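ABC transporter, periplasmic substrate-binding protein (Thermotoga maritima, PDB 2HPG) probably binds a small solute in the periplasm and delivers it to a tripartite ATP-independent (TRAP) transporter. Local coordinates at residues W70-D73 with S74-G78; F144-N147 with K148-K152; E231-A235 with D236-S240; A256-E259 with V260-I264; I284-E288 with I289-A293. One frame throughout, in Å; residues are numbered along the deposited sequence. Where two conformers were deposited one is given.

How the contacts relate
Each contact joins two adjoining segments, so each closes only a turn; along the chain the five follow in series, none nesting within or crossing another. Contact 1 turns strand 68-73 into helix 74-77. Contact 2 leads strand 130-146 into the loop before strand 160-162. Contact 3 passes from strand 218-234 to helix 235-240, contact 4 lies within helix 243-278, and contact 5 links strand 282-284 to helix 291-305. Contacts 1 and 3 meet across neighbouring antiparallel strands, where Ile232 N lies 2.9 Å from Trp70 O. Contacts 2 and 5 meet beside Arg151 and Asp290, their centres about 11 Å apart; contacts 2 and 3 lie on opposite sides of the chain's centre.

Contact 1 of 5, residues W70-D73 with S74-G78; sequences WNTD and SARLG
A strand-to-helix junction capped by an aspartate joins strand 68-73 to the short helix 74-77: Asp73 is the N-cap residue, and its carboxylate reaches over the first turn to the backbone of Arg76. Asp73 OD1 accepts from Arg76 N at 2.9 Å, and the N-H arrives nearly along the axis of that C-O bond, though the angle at the hydrogen is a bent 142°. The torsion that makes this possible sets CG between the backbone N and the carbonyl carbon (chi1 61°), folding the carboxylate back over the helix start, where OD1 also comes within 3.3 Å of Ala75 CB. The backbone adds a straighter bond, Leu77 N to Asp73 O, 3.0 Å and 172°, lying in the carbonyl plane; Arg76 N leans weakly on the same oxygen. With an alanine here, Arg76 N would probably be left with little more than that weak bond, and the first turn could fray. Beside the cap, Thr72 OG1 lies against the aliphatic root of Arg76, 3.3 Å from its CB, the two side chains crossing at about a right angle. The arginine chain then bends and carries its guanidinium away from Asp73. Trp169 of helix 167-176 touches the capping aspartate. Such an aspartate N-cap, placed where a central strand runs directly into a helix, is a familiar helix-initiating arrangement in alpha/beta folds.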
loop_
_atom_site.group_PDB
_atom_site.type_symbol
_atom_site.label_atom_id
_atom_site.label_comp_id
_atom_site.label_asym_id
_atom_site.label_seq_id
_atom_site.Cartn_x
_atom_site.Cartn_y
_atom_site.Cartn_z
ATOM N N TRP A 70 -13.087 -0.020 2.355
ATOM C CA TRP A 70 -12.127 -0.373 1.322
ATOM C C TRP A 70 -10.703 -0.397 1.850
ATOM O O TRP A 70 -10.306 0.426 2.697
ATOM C CB TRP A 70 -12.187 0.603 0.137
ATOM C CG TRP A 70 -13.543 0.805 -0.400
ATOM C CD1 TRP A 70 -14.391 1.846 -0.128
ATOM C CD2 TRP A 70 -14.238 -0.055 -1.309
ATOM N NE1 TRP A 70 -15.578 1.674 -0.803
ATOM C CE2 TRP A 70 -15.509 0.515 -1.536
ATOM C CE3 TRP A 70 -13.916 -1.259 -1.937
ATOM C CZ2 TRP A 70 -16.450 -0.072 -2.387
ATOM C CZ3 TRP A 70 -14.857 -1.848 -2.783
ATOM C CH2 TRP A 70 -16.106 -1.255 -2.996
ATOM N N ASN A 71 -9.950 -1.353 1.319
ATOM C CA ASN A 71 -8.506 -1.394 1.404
ATOM C C ASN A 71 -7.991 -0.481 0.313
ATOM O O ASN A 71 -8.029 -0.849 -0.857
ATOM C CB ASN A 71 -8.041 -2.837 1.172
ATOM C CG ASN A 71 -6.525 -2.974 1.025
ATOM O OD1 ASN A 71 -5.778 -2.626 1.927
ATOM N ND2 ASN A 71 -6.080 -3.555 -0.093
ATOM N N THR A 72 -7.541 0.717 0.670
ATOM C CA THR A 72 -7.051 1.665 -0.340
ATOM C C THR A 72 -5.627 2.119 0.038
ATOM O O THR A 72 -4.913 1.383 0.707
ATOM C CB THR A 72 -8.043 2.834 -0.492
ATOM O OG1 THR A 72 -7.635 3.691 -1.564
ATOM C CG2 THR A 72 -8.158 3.617 0.788
ATOM N N ASP A 73 -5.197 3.307 -0.400
ATOM C CA ASP A 73 -3.881 3.822 -0.011
ATOM C C ASP A 73 -3.841 5.353 0.012
ATOM O O ASP A 73 -4.826 6.000 -0.347
ATOM C CB ASP A 73 -2.812 3.250 -0.926
ATOM C CG ASP A 73 -3.014 3.630 -2.370
ATOM O OD1 ASP A 73 -3.521 4.738 -2.661
ATOM O OD2 ASP A 73 -2.631 2.815 -3.220
ATOM N N SER A 74 -2.717 5.924 0.459
ATOM C CA SER A 74 -2.596 7.385 0.596
ATOM C C SER A 74 -2.425 8.082 -0.754
ATOM O O SER A 74 -2.588 9.291 -0.862
ATOM C CB SER A 74 -1.472 7.778 1.564
ATOM O OG SER A 74 -0.188 7.415 1.080
ATOM N N ALA A 75 -2.116 7.327 -1.800
ATOM C CA ALA A 75 -2.099 7.879 -3.134
ATOM C C ALA A 75 -3.536 8.221 -3.555
ATOM O O ALA A 75 -3.758 9.145 -4.333
ATOM C CB ALA A 75 -1.447 6.908 -4.116
ATOM N N ARG A 76 -4.501 7.461 -3.040
ATOM C CA ARG A 76 -5.923 7.758 -3.241
ATOM C C ARG A 76 -6.395 8.839 -2.260
ATOM O O ARG A 76 -6.896 9.885 -2.667
ATOM C CB ARG A 76 -6.745 6.465 -3.088
ATOM C CG ARG A 76 -8.263 6.636 -2.947
ATOM C CD ARG A 76 -8.961 6.697 -4.277
ATOM N NE ARG A 76 -9.045 5.365 -4.887
ATOM C CZ ARG A 76 -9.874 5.034 -5.878
ATOM N NH1 ARG A 76 -10.726 5.929 -6.374
ATOM N NH2 ARG A 76 -9.867 3.790 -6.363
ATOM N N LEU A 77 -6.211 8.607 -0.968
ATOM C CA LEU A 77 -6.665 9.571 0.036
ATOM C C LEU A 77 -6.011 10.940 -0.136
ATOM O O LEU A 77 -6.590 11.959 0.222
ATOM C CB LEU A 77 -6.389 9.051 1.437
ATOM C CG LEU A 77 -7.084 7.731 1.750
ATOM C CD1 LEU A 77 -6.802 7.314 3.184
ATOM C CD2 LEU A 77 -8.577 7.857 1.488
ATOM N N GLY A 78 -4.797 10.952 -0.675
ATOM C CA GLY A 78 -4.076 12.180 -0.953
ATOM C C GLY A 78 -4.720 13.017 -2.041
ATOM O O GLY A 78 -4.306 14.159 -2.259
#

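Contact 2 of 5, residues F144-N147 with K148-K152; sequences FVTN and KPIRK
The Phe144 ring meets Ile150 obliquely, neither squarely on a face nor at an edge: the methyl CG2 of Ile150 approaches ring atom CD2 at 4.3 Å. His224 also meets this ring, with the two planes inclined at about 35°, so the phenyl group has both an aliphatic neighbour from the following loop and an aromatic one from strand 218-234. The other flat group is the amide of Asn147; the CB of this residue sets out away from the following loop, and the amide is held at both ends, OD1 accepting from Lys217 N and ND2 donating to Val215 O, which settles which way round it sits. Between these two groups Thr146 makes the polar link of the turn. Its hydroxyl donates to Lys148 O, two residues on, with OG1 only 2.5 Å from that oxygen, a very short bond. The torsion behind it places OG1 between the backbone N and the carbonyl carbon (chi1 61°), and this leaves the methyl CG2 beside the backbone N. Ile150 passes across the threonine at about a right angle, its CG1 lying 4.1 Å from Thr146 OG1 and equally far from Thr146 CG2. Both branches of the isoleucine are therefore used, CG1 against the threonine and CG2 against the phenyl ring. As a whole, the turn ends strand 130-146, which pairs antiparallel with strand 218-234 through Phe144 with Ser220 and Thr146 with Tyr218, while Pro149 and Arg151 of the outgoing loop pack on Ile284 of strand 282-284.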
loop_
_atom_site.group_PDB
_atom_site.type_symbol
_atom_site.label_atom_id
_atom_site.label_comp_id
_atom_site.label_asym_id
_atom_site.label_seq_id
_atom_site.Cartn_x
_atom_site.Cartn_y
_atom_site.Cartn_z
ATOM N N PHE A 144 12.324 -2.973 -8.877
ATOM C CA PHE A 144 12.136 -2.936 -10.329
ATOM C C PHE A 144 12.207 -4.345 -10.940
ATOM O O PHE A 144 13.065 -5.122 -10.542
ATOM C CB PHE A 144 13.182 -2.048 -10.979
ATOM C CG PHE A 144 12.920 -0.585 -10.798
ATOM C CD1 PHE A 144 11.958 0.048 -11.553
ATOM C CD2 PHE A 144 13.598 0.134 -9.855
ATOM C CE1 PHE A 144 11.701 1.401 -11.393
ATOM C CE2 PHE A 144 13.356 1.475 -9.686
ATOM C CZ PHE A 144 12.395 2.106 -10.456
ATOM N N VAL A 145 11.334 -4.623 -11.915
ATOM C CA VAL A 145 11.280 -5.912 -12.591
ATOM C C VAL A 145 11.463 -5.576 -14.064
ATOM O O VAL A 145 10.608 -4.937 -14.667
ATOM C CB VAL A 145 9.946 -6.671 -12.405
ATOM C CG1 VAL A 145 10.189 -8.204 -12.608
ATOM C CG2 VAL A 145 9.322 -6.409 -11.028
ATOM N N THR A 146 12.599 -5.985 -14.624
ATOM C CA THR A 146 13.054 -5.508 -15.930
ATOM C C THR A 146 13.834 -6.600 -16.691
ATOM O O THR A 146 14.054 -7.679 -16.172
ATOM C CB THR A 146 14.008 -4.328 -15.738
ATOM O OG1 THR A 146 15.142 -4.772 -14.977
ATOM C CG2 THR A 146 13.319 -3.133 -14.988
ATOM N N ASN A 147 14.222 -6.305 -17.932
ATOM C CA ASN A 147 15.144 -7.176 -18.679
ATOM C C ASN A 147 16.529 -6.512 -18.812
ATOM O O ASN A 147 17.314 -6.868 -19.688
ATOM C CB ASN A 147 14.563 -7.568 -20.048
ATOM C CG ASN A 147 13.603 -8.735 -19.959
ATOM O OD1 ASN A 147 13.883 -9.738 -19.287
ATOM N ND2 ASN A 147 12.453 -8.606 -20.612
ATOM N N LYS A 148 16.807 -5.579 -17.904
ATOM C CA LYS A 148 18.062 -4.844 -17.829
ATOM C C LYS A 148 18.331 -4.605 -16.352
ATOM O O LYS A 148 17.439 -4.142 -15.647
ATOM C CB LYS A 148 17.898 -3.512 -18.563
ATOM C CG LYS A 148 19.057 -2.565 -18.448
ATOM C CD LYS A 148 18.708 -1.213 -19.084
ATOM C CE LYS A 148 19.807 -0.215 -18.866
ATOM N NZ LYS A 148 19.437 1.120 -19.434
ATOM N N PRO A 149 19.538 -4.941 -15.850
ATOM C CA PRO A 149 19.797 -4.666 -14.428
ATOM C C PRO A 149 19.716 -3.173 -14.108
ATOM O O PRO A 149 20.147 -2.371 -14.915
ATOM C CB PRO A 149 21.233 -5.135 -14.212
ATOM C CG PRO A 149 21.679 -5.751 -15.450
ATOM C CD PRO A 149 20.675 -5.585 -16.516
ATOM N N ILE A 150 19.182 -2.829 -12.937
ATOM C CA ILE A 150 19.046 -1.433 -12.513
ATOM C C ILE A 150 19.884 -1.270 -11.241
ATOM O O ILE A 150 19.558 -1.822 -10.193
ATOM C CB ILE A 150 17.548 -1.051 -12.248
ATOM C CG1 ILE A 150 16.670 -1.308 -13.484
ATOM C CG2 ILE A 150 17.423 0.396 -11.703
ATOM C CD1 ILE A 150 17.124 -0.635 -14.790
ATOM N N ARG A 151 20.998 -0.551 -11.362
ATOM C CA ARG A 151 21.908 -0.301 -10.240
ATOM C C ARG A 151 22.039 1.169 -9.859
ATOM O O ARG A 151 22.458 1.475 -8.747
ATOM C CB ARG A 151 23.303 -0.813 -10.576
ATOM C CG ARG A 151 23.357 -2.295 -10.895
ATOM C CD ARG A 151 24.777 -2.777 -11.017
ATOM N NE ARG A 151 24.825 -4.222 -11.217
ATOM C CZ ARG A 151 24.691 -4.836 -12.386
ATOM N NH1 ARG A 151 24.499 -4.155 -13.503
ATOM N NH2 ARG A 151 24.757 -6.157 -12.435
ATOM N N LYS A 152 21.711 2.051 -10.796
ATOM C CA LYS A 152 21.748 3.508 -10.613
ATOM C C LYS A 152 20.605 4.138 -11.436
ATOM O O LYS A 152 20.108 3.522 -12.370
ATOM C CB LYS A 152 23.085 4.066 -11.110
ATOM C CG LYS A 152 23.341 3.751 -12.576
ATOM C CD LYS A 152 24.724 4.166 -13.034
ATOM C CE LYS A 152 25.072 3.520 -14.367
ATOM N NZ LYS A 152 25.754 4.539 -15.215
#

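Contact 3 of 5, residues E231-A235 with D236-S240; sequences EIVSA and DWFNS
Ser234 caps the first turn of helix 235-240 by turning its hydroxyl toward the amide of Trp237. Its OG lies trans to the backbone N (chi1 172°), beside the carbonyl carbon, and accepts from Trp237 N at 3.3 Å; the bond is long but almost perfectly straight, at 175°. A water bridges the same OG, at 2.7 Å, to the amide N of Asp236: one N-H is taken by the hydroxyl itself, the other by the water it holds. Were a valine to replace the serine, Trp237 N would probably lose its capping acceptor and the water one of its partners. The backbone takes over with Phe238 N donating to Ser234 O at 2.9 Å, an oxygen that also sits at the edge of the indole of Trp237, near its plane. In both aromatics CG is anti to the backbone N (chi1 -169° in Phe238); CB of Phe238 starts toward the strand while its ring leads away. Val233 meets both: its CG2 lies 4.0 Å from Phe238 CB, and its CB is a looser 4.4 Å from Trp237 CE3. Further along, Ser240 OG donates to Trp237 O at 2.7 Å, on a lone pair in the carbonyl plane. The junction fits among its neighbours with Trp237 against Leu11 of strand 9-14, Phe238 against Lys131 and Leu133 of strand 130-146 and Glu250 of helix 243-278, and Asn239 against Glu125 of helix 115-128.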
loop_
_atom_site.group_PDB
_atom_site.type_symbol
_atom_site.label_atom_id
_atom_site.label_comp_id
_atom_site.label_asym_id
_atom_site.label_seq_id
_atom_site.Cartn_x
_atom_site.Cartn_y
_atom_site.Cartn_z
ATOM N N GLU A 231 -7.122 1.543 5.529
ATOM C CA GLU A 231 -8.357 0.780 5.621
ATOM C C GLU A 231 -9.440 1.748 6.064
ATOM O O GLU A 231 -9.383 2.277 7.170
ATOM C CB GLU A 231 -8.181 -0.376 6.610
ATOM C CG GLU A 231 -6.932 -1.223 6.363
ATOM C CD GLU A 231 -6.874 -1.806 4.962
ATOM O OE1 GLU A 231 -7.950 -2.180 4.479
ATOM O OE2 GLU A 231 -5.762 -1.883 4.353
ATOM N N ILE A 232 -10.386 2.028 5.168
ATOM C CA ILE A 232 -11.367 3.085 5.397
ATOM C C ILE A 232 -12.794 2.556 5.470
ATOM O O ILE A 232 -13.104 1.517 4.884
ATOM C CB ILE A 232 -11.262 4.217 4.330
ATOM C CG1 ILE A 232 -11.634 3.713 2.926
ATOM C CG2 ILE A 232 -9.852 4.804 4.324
ATOM C CD1 ILE A 232 -11.722 4.810 1.876
ATOM N N VAL A 233 -13.628 3.258 6.241
ATOM C CA VAL A 233 -15.083 3.070 6.266
ATOM C C VAL A 233 -15.778 4.438 6.269
ATOM O O VAL A 233 -15.129 5.468 6.436
ATOM C CB VAL A 233 -15.594 2.254 7.491
ATOM C CG1 VAL A 233 -15.133 0.799 7.433
ATOM C CG2 VAL A 233 -15.199 2.910 8.836
ATOM N N SER A 234 -17.095 4.438 6.054
ATOM C CA SER A 234 -17.906 5.646 6.183
ATOM C C SER A 234 -17.851 6.171 7.604
ATOM O O SER A 234 -18.122 5.425 8.549
ATOM C CB SER A 234 -19.373 5.361 5.836
ATOM O OG SER A 234 -20.168 6.489 6.137
ATOM N N ALA A 235 -17.519 7.454 7.757
ATOM C CA ALA A 235 -17.519 8.087 9.084
ATOM C C ALA A 235 -18.926 8.070 9.689
ATOM O O ALA A 235 -19.083 7.796 10.887
ATOM C CB ALA A 235 -16.988 9.508 8.996
ATOM N N ASP A 236 -19.939 8.336 8.856
ATOM C CA ASP A 236 -21.350 8.324 9.289
ATOM C C ASP A 236 -21.768 6.969 9.830
ATOM O O ASP A 236 -22.354 6.894 10.892
ATOM C CB ASP A 236 -22.292 8.698 8.145
ATOM C CG ASP A 236 -22.228 10.171 7.790
ATOM O OD1 ASP A 236 -21.878 11.007 8.662
ATOM O OD2 ASP A 236 -22.530 10.491 6.619
ATOM N N TRP A 237 -21.458 5.905 9.098
ATOM C CA TRP A 237 -21.719 4.553 9.571
ATOM C C TRP A 237 -20.934 4.198 10.835
ATOM O O TRP A 237 -21.488 3.666 11.795
ATOM C CB TRP A 237 -21.371 3.527 8.483
ATOM C CG TRP A 237 -21.610 2.140 8.940
ATOM C CD1 TRP A 237 -22.808 1.508 8.995
ATOM C CD2 TRP A 237 -20.639 1.214 9.458
ATOM N NE1 TRP A 237 -22.651 0.240 9.510
ATOM C CE2 TRP A 237 -21.329 0.035 9.795
ATOM C CE3 TRP A 237 -19.259 1.273 9.676
ATOM C CZ2 TRP A 237 -20.690 -1.086 10.326
ATOM C CZ3 TRP A 237 -18.620 0.156 10.213
ATOM C CH2 TRP A 237 -19.339 -1.006 10.532
ATOM N N PHE A 238 -19.629 4.437 10.818
ATOM C CA PHE A 238 -18.799 4.105 11.973
ATOM C C PHE A 238 -19.354 4.779 13.230
ATOM O O PHE A 238 -19.520 4.133 14.261
ATOM C CB PHE A 238 -17.348 4.533 11.738
ATOM C CG PHE A 238 -16.393 4.002 12.759
ATOM C CD1 PHE A 238 -16.137 2.639 12.835
ATOM C CD2 PHE A 238 -15.749 4.859 13.647
ATOM C CE1 PHE A 238 -15.245 2.135 13.779
ATOM C CE2 PHE A 238 -14.855 4.366 14.594
ATOM C CZ PHE A 238 -14.604 3.007 14.660
ATOM N N ASN A 239 -19.661 6.070 13.109
ATOM C CA ASN A 239 -20.204 6.874 14.215
ATOM C C ASN A 239 -21.589 6.408 14.689
ATOM O O ASN A 239 -21.968 6.648 15.833
ATOM C CB ASN A 239 -20.274 8.358 13.814
ATOM C CG ASN A 239 -18.892 9.003 13.646
ATOM O OD1 ASN A 239 -17.877 8.474 14.098
ATOM N ND2 ASN A 239 -18.862 10.165 12.995
ATOM N N SER A 240 -22.329 5.728 13.816
ATOM C CA SER A 240 -23.624 5.155 14.180
ATOM C C SER A 240 -23.495 3.950 15.105
ATOM O O SER A 240 -24.483 3.514 15.701
ATOM C CB SER A 240 -24.389 4.730 12.927
ATOM O OG SER A 240 -24.057 3.399 12.545
HETATM O O HOH W 1 -19.563 9.080 5.997
#

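Contact 4 of 5, residues A256-E259 with V260-I264; sequences AGIE and VSLKI
Val260 CG1 lodges over the preceding turn, 3.6 Å from both Ala256 O and Gly257 O, on the closely packed side of the helix, a position reached with that methyl between the backbone N and the carbonyl carbon (chi1 70°); outward Val260 meets Ala26 of helix 22-37 and Trp137 of strand 130-146. Ser261 curls back to bring OG 2.7 Å from Gly257 O, the oxygen that already takes Ser261 N at 3.0 Å. Whether the hydroxyl gives its proton to Gly257 O or to Tyr136 O is not settled, but OG also accepts from Val138 N, so the buried serine stitches the helix to strand 130-146. The turn belongs to helix 243-278, and a long helix running across the molecule is a hallmark of TRAP solute-binding proteins; regular bonds such as Lys263 N to Glu259 O, at 3.2 Å, carry it through. The partly exposed flank is looser: Ile258 is modelled in two conformers, so its contact with Leu262, Ile258 CG2 to Leu262 CD1 at 3.9 Å in one of them, is less certain. Glu259 and Lys263 face solvent with extended chains, and the glutamate finds its salt-bridge partner in Lys29 of helix 22-37.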
loop_
_atom_site.group_PDB
_atom_site.type_symbol
_atom_site.label_atom_id
_atom_site.label_comp_id
_atom_site.label_asym_id
_atom_site.label_seq_id
_atom_site.Cartn_x
_atom_site.Cartn_y
_atom_site.Cartn_z
ATOM N N ALA A 256 -4.610 -7.220 13.424
ATOM C CA ALA A 256 -4.522 -8.103 12.263
ATOM C C ALA A 256 -3.545 -7.558 11.232
ATOM O O ALA A 256 -2.864 -8.326 10.538
ATOM C CB ALA A 256 -5.903 -8.274 11.620
ATOM N N GLY A 257 -3.496 -6.234 11.122
ATOM C CA GLY A 257 -2.636 -5.563 10.168
ATOM C C GLY A 257 -1.165 -5.687 10.502
ATOM O O GLY A 257 -0.361 -6.019 9.638
ATOM N N ILE A 258 -0.792 -5.376 11.746
ATOM C CA ILE A 258 0.571 -5.582 12.243
ATOM C C ILE A 258 1.005 -7.030 11.953
ATOM O O ILE A 258 2.107 -7.310 11.499
ATOM C CB ILE A 258 0.658 -5.385 13.790
ATOM C CG1 ILE A 258 0.431 -3.916 14.218
ATOM C CG2 ILE A 258 2.020 -5.885 14.299
ATOM C CD1 ILE A 258 -0.020 -3.725 15.720
ATOM N N GLU A 259 0.128 -7.958 12.285
ATOM C CA GLU A 259 0.453 -9.385 12.138
ATOM C C GLU A 259 0.774 -9.782 10.691
ATOM O O GLU A 259 1.793 -10.440 10.435
ATOM C CB GLU A 259 -0.705 -10.229 12.664
ATOM C CG GLU A 259 -0.481 -11.724 12.661
ATOM C CD GLU A 259 -1.742 -12.519 13.025
ATOM O OE1 GLU A 259 -2.805 -11.906 13.279
ATOM O OE2 GLU A 259 -1.672 -13.771 13.057
ATOM N N VAL A 260 -0.091 -9.428 9.745
ATOM C CA VAL A 260 0.170 -9.827 8.350
ATOM C C VAL A 260 1.326 -9.019 7.738
ATOM O O VAL A 260 2.091 -9.540 6.954
ATOM C CB VAL A 260 -1.107 -9.790 7.476
ATOM C CG1 VAL A 260 -1.587 -8.359 7.225
ATOM C CG2 VAL A 260 -0.869 -10.577 6.160
ATOM N N SER A 261 1.488 -7.761 8.124
ATOM C CA SER A 261 2.606 -6.944 7.647
ATOM C C SER A 261 3.972 -7.551 7.945
ATOM O O SER A 261 4.866 -7.566 7.096
ATOM C CB SER A 261 2.539 -5.565 8.284
ATOM O OG SER A 261 1.346 -4.906 7.938
ATOM N N LEU A 262 4.132 -8.069 9.151
ATOM C CA LEU A 262 5.390 -8.684 9.561
ATOM C C LEU A 262 5.590 -10.030 8.915
ATOM O O LEU A 262 6.710 -10.379 8.603
ATOM C CB LEU A 262 5.444 -8.851 11.067
ATOM C CG LEU A 262 5.677 -7.543 11.821
ATOM C CD1 LEU A 262 5.320 -7.759 13.264
ATOM C CD2 LEU A 262 7.101 -7.088 11.698
ATOM N N LYS A 263 4.520 -10.807 8.753
ATOM C CA LYS A 263 4.617 -12.089 8.047
ATOM C C LYS A 263 5.031 -11.871 6.590
ATOM O O LYS A 263 5.902 -12.559 6.058
ATOM C CB LYS A 263 3.290 -12.844 8.105
ATOM C CG LYS A 263 3.406 -14.345 7.824
ATOM C CD LYS A 263 2.051 -15.028 7.654
ATOM C CE LYS A 263 2.224 -16.567 7.645
ATOM N NZ LYS A 263 1.021 -17.315 7.166
ATOM N N ILE A 264 4.399 -10.910 5.947
ATOM C CA ILE A 264 4.775 -10.503 4.598
ATOM C C ILE A 264 6.254 -10.084 4.536
ATOM O O ILE A 264 7.015 -10.604 3.716
ATOM C CB ILE A 264 3.854 -9.375 4.046
ATOM C CG1 ILE A 264 2.460 -9.911 3.733
ATOM C CG2 ILE A 264 4.430 -8.785 2.766
ATOM C CD1 ILE A 264 1.479 -8.844 3.292
#

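Contact 5 of 5, residues I284-E288 with I289-A293; sequences IPASE and IDKEA
A compact run of turns joins strand 282-284 to helix 291-305: a single 3-10 turn, 286-288, then an inverse gamma turn centred on Asp290, with Ile289 tucked beneath the first. Ile289 N closes the 3-10 turn by donating to Ala286 O at 2.7 Å; the N-H approaches from above the carbonyl plane, 49° out of it and not on a lone pair. The side chain of Ile289 then folds under the same turn. Its CG1 passes 3.5 Å from Pro285 O and its CD1 equally close to Ile284 O, so the aliphatic arm runs past two successive carbonyls. With CG1 held beside the backbone N (chi1 -65°), the arm meets Ile284 at about a right angle, Ile289 CG1 to Ile284 CG2 being 3.9 Å. This apolar pair is the buried heart of the contact, and Thr222 of strand 218-234 backs Ile289. Lys291 adds a lighter contact, running extended through its second torsion to bring CD 4.2 Å from Ala286 CB and bending only beyond it, at chi3. Asp290 points away from the turn and serves the helix instead: its OD1 accepts from Ala293 N at 3.3 Å, a weak capping bond. The backbone of Asp290 also pairs with Arg151 of the loop after strand 130-146. Together a 3-10 turn, an inverse gamma turn and an aspartate N-cap, itself a common helix start, lead from strand 282-284 into helix 291-305.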
loop_
_atom_site.group_PDB
_atom_site.type_symbol
_atom_site.label_atom_id
_atom_site.label_comp_id
_atom_site.label_asym_id
_atom_site.label_seq_id
_atom_site.Cartn_x
_atom_site.Cartn_y
_atom_site.Cartn_z
ATOM N N ILE A 284 19.436 -8.444 -8.500
ATOM C CA ILE A 284 20.472 -7.464 -8.228
ATOM C C ILE A 284 20.264 -7.003 -6.790
ATOM O O ILE A 284 19.315 -6.282 -6.515
ATOM C CB ILE A 284 20.382 -6.260 -9.169
ATOM C CG1 ILE A 284 20.342 -6.728 -10.631
ATOM C CG2 ILE A 284 21.554 -5.337 -8.938
ATOM C CD1 ILE A 284 21.541 -7.550 -11.049
ATOM N N PRO A 285 21.114 -7.466 -5.852
ATOM C CA PRO A 285 20.850 -7.228 -4.438
ATOM C C PRO A 285 20.988 -5.760 -4.083
ATOM O O PRO A 285 21.614 -5.005 -4.826
ATOM C CB PRO A 285 21.933 -8.043 -3.704
ATOM C CG PRO A 285 22.723 -8.726 -4.729
ATOM C CD PRO A 285 22.362 -8.219 -6.070
ATOM N N ALA A 286 20.404 -5.373 -2.957
ATOM C CA ALA A 286 20.386 -3.969 -2.538
ATOM C C ALA A 286 21.808 -3.424 -2.421
ATOM O O ALA A 286 22.120 -2.335 -2.917
ATOM C CB ALA A 286 19.617 -3.813 -1.203
ATOM N N SER A 287 22.689 -4.214 -1.812
ATOM C CA SER A 287 24.091 -3.834 -1.622
ATOM C C SER A 287 24.842 -3.510 -2.907
ATOM O O SER A 287 25.876 -2.849 -2.858
ATOM C CB SER A 287 24.823 -4.942 -0.875
ATOM O OG SER A 287 24.895 -6.113 -1.668
ATOM N N GLU A 288 24.341 -3.960 -4.056
ATOM C CA GLU A 288 24.929 -3.608 -5.340
ATOM C C GLU A 288 24.319 -2.357 -5.969
ATOM O O GLU A 288 24.686 -1.970 -7.085
ATOM C CB GLU A 288 24.721 -4.738 -6.330
ATOM C CG GLU A 288 25.531 -5.974 -6.054
ATOM C CD GLU A 288 25.526 -6.927 -7.246
ATOM O OE1 GLU A 288 25.320 -6.471 -8.404
ATOM O OE2 GLU A 288 25.729 -8.142 -7.018
ATOM N N ILE A 289 23.358 -1.750 -5.289
ATOM C CA ILE A 289 22.601 -0.658 -5.882
ATOM C C ILE A 289 22.934 0.623 -5.154
ATOM O O ILE A 289 23.074 0.640 -3.935
ATOM C CB ILE A 289 21.081 -0.954 -5.849
ATOM C CG1 ILE A 289 20.785 -2.174 -6.746
ATOM C CG2 ILE A 289 20.289 0.261 -6.304
ATOM C CD1 ILE A 289 19.393 -2.765 -6.610
ATOM N N ASP A 290 23.064 1.692 -5.931
ATOM C CA ASP A 290 23.322 3.010 -5.381
ATOM C C ASP A 290 22.015 3.592 -4.825
ATOM O O ASP A 290 21.409 4.432 -5.466
ATOM C CB ASP A 290 23.873 3.906 -6.488
ATOM C CG ASP A 290 24.486 5.170 -5.950
ATOM O OD1 ASP A 290 24.400 5.407 -4.720
ATOM O OD2 ASP A 290 25.072 5.919 -6.765
ATOM N N LYS A 291 21.579 3.130 -3.648
ATOM C CA LYS A 291 20.264 3.518 -3.110
ATOM C C LYS A 291 20.229 5.000 -2.715
ATOM O O LYS A 291 19.221 5.668 -2.905
ATOM C CB LYS A 291 19.845 2.622 -1.938
ATOM C CG LYS A 291 19.411 1.205 -2.386
ATOM C CD LYS A 291 18.956 0.322 -1.210
ATOM C CE LYS A 291 17.509 0.573 -0.817
ATOM N NZ LYS A 291 17.135 -0.207 0.377
ATOM N N GLU A 292 21.346 5.522 -2.208
ATOM C CA GLU A 292 21.455 6.963 -1.931
ATOM C C GLU A 292 21.218 7.811 -3.188
ATOM O O GLU A 292 20.560 8.848 -3.126
ATOM C CB GLU A 292 22.823 7.275 -1.285
ATOM C CG GLU A 292 23.120 8.770 -1.005
ATOM C CD GLU A 292 22.240 9.412 0.073
ATOM O OE1 GLU A 292 21.494 8.701 0.776
ATOM O OE2 GLU A 292 22.305 10.654 0.225
ATOM N N ALA A 293 21.727 7.383 -4.333
ATOM C CA ALA A 293 21.486 8.108 -5.575
ATOM C C ALA A 293 19.980 8.143 -5.907
ATOM O O ALA A 293 19.465 9.149 -6.423
ATOM C CB ALA A 293 22.255 7.479 -6.720
#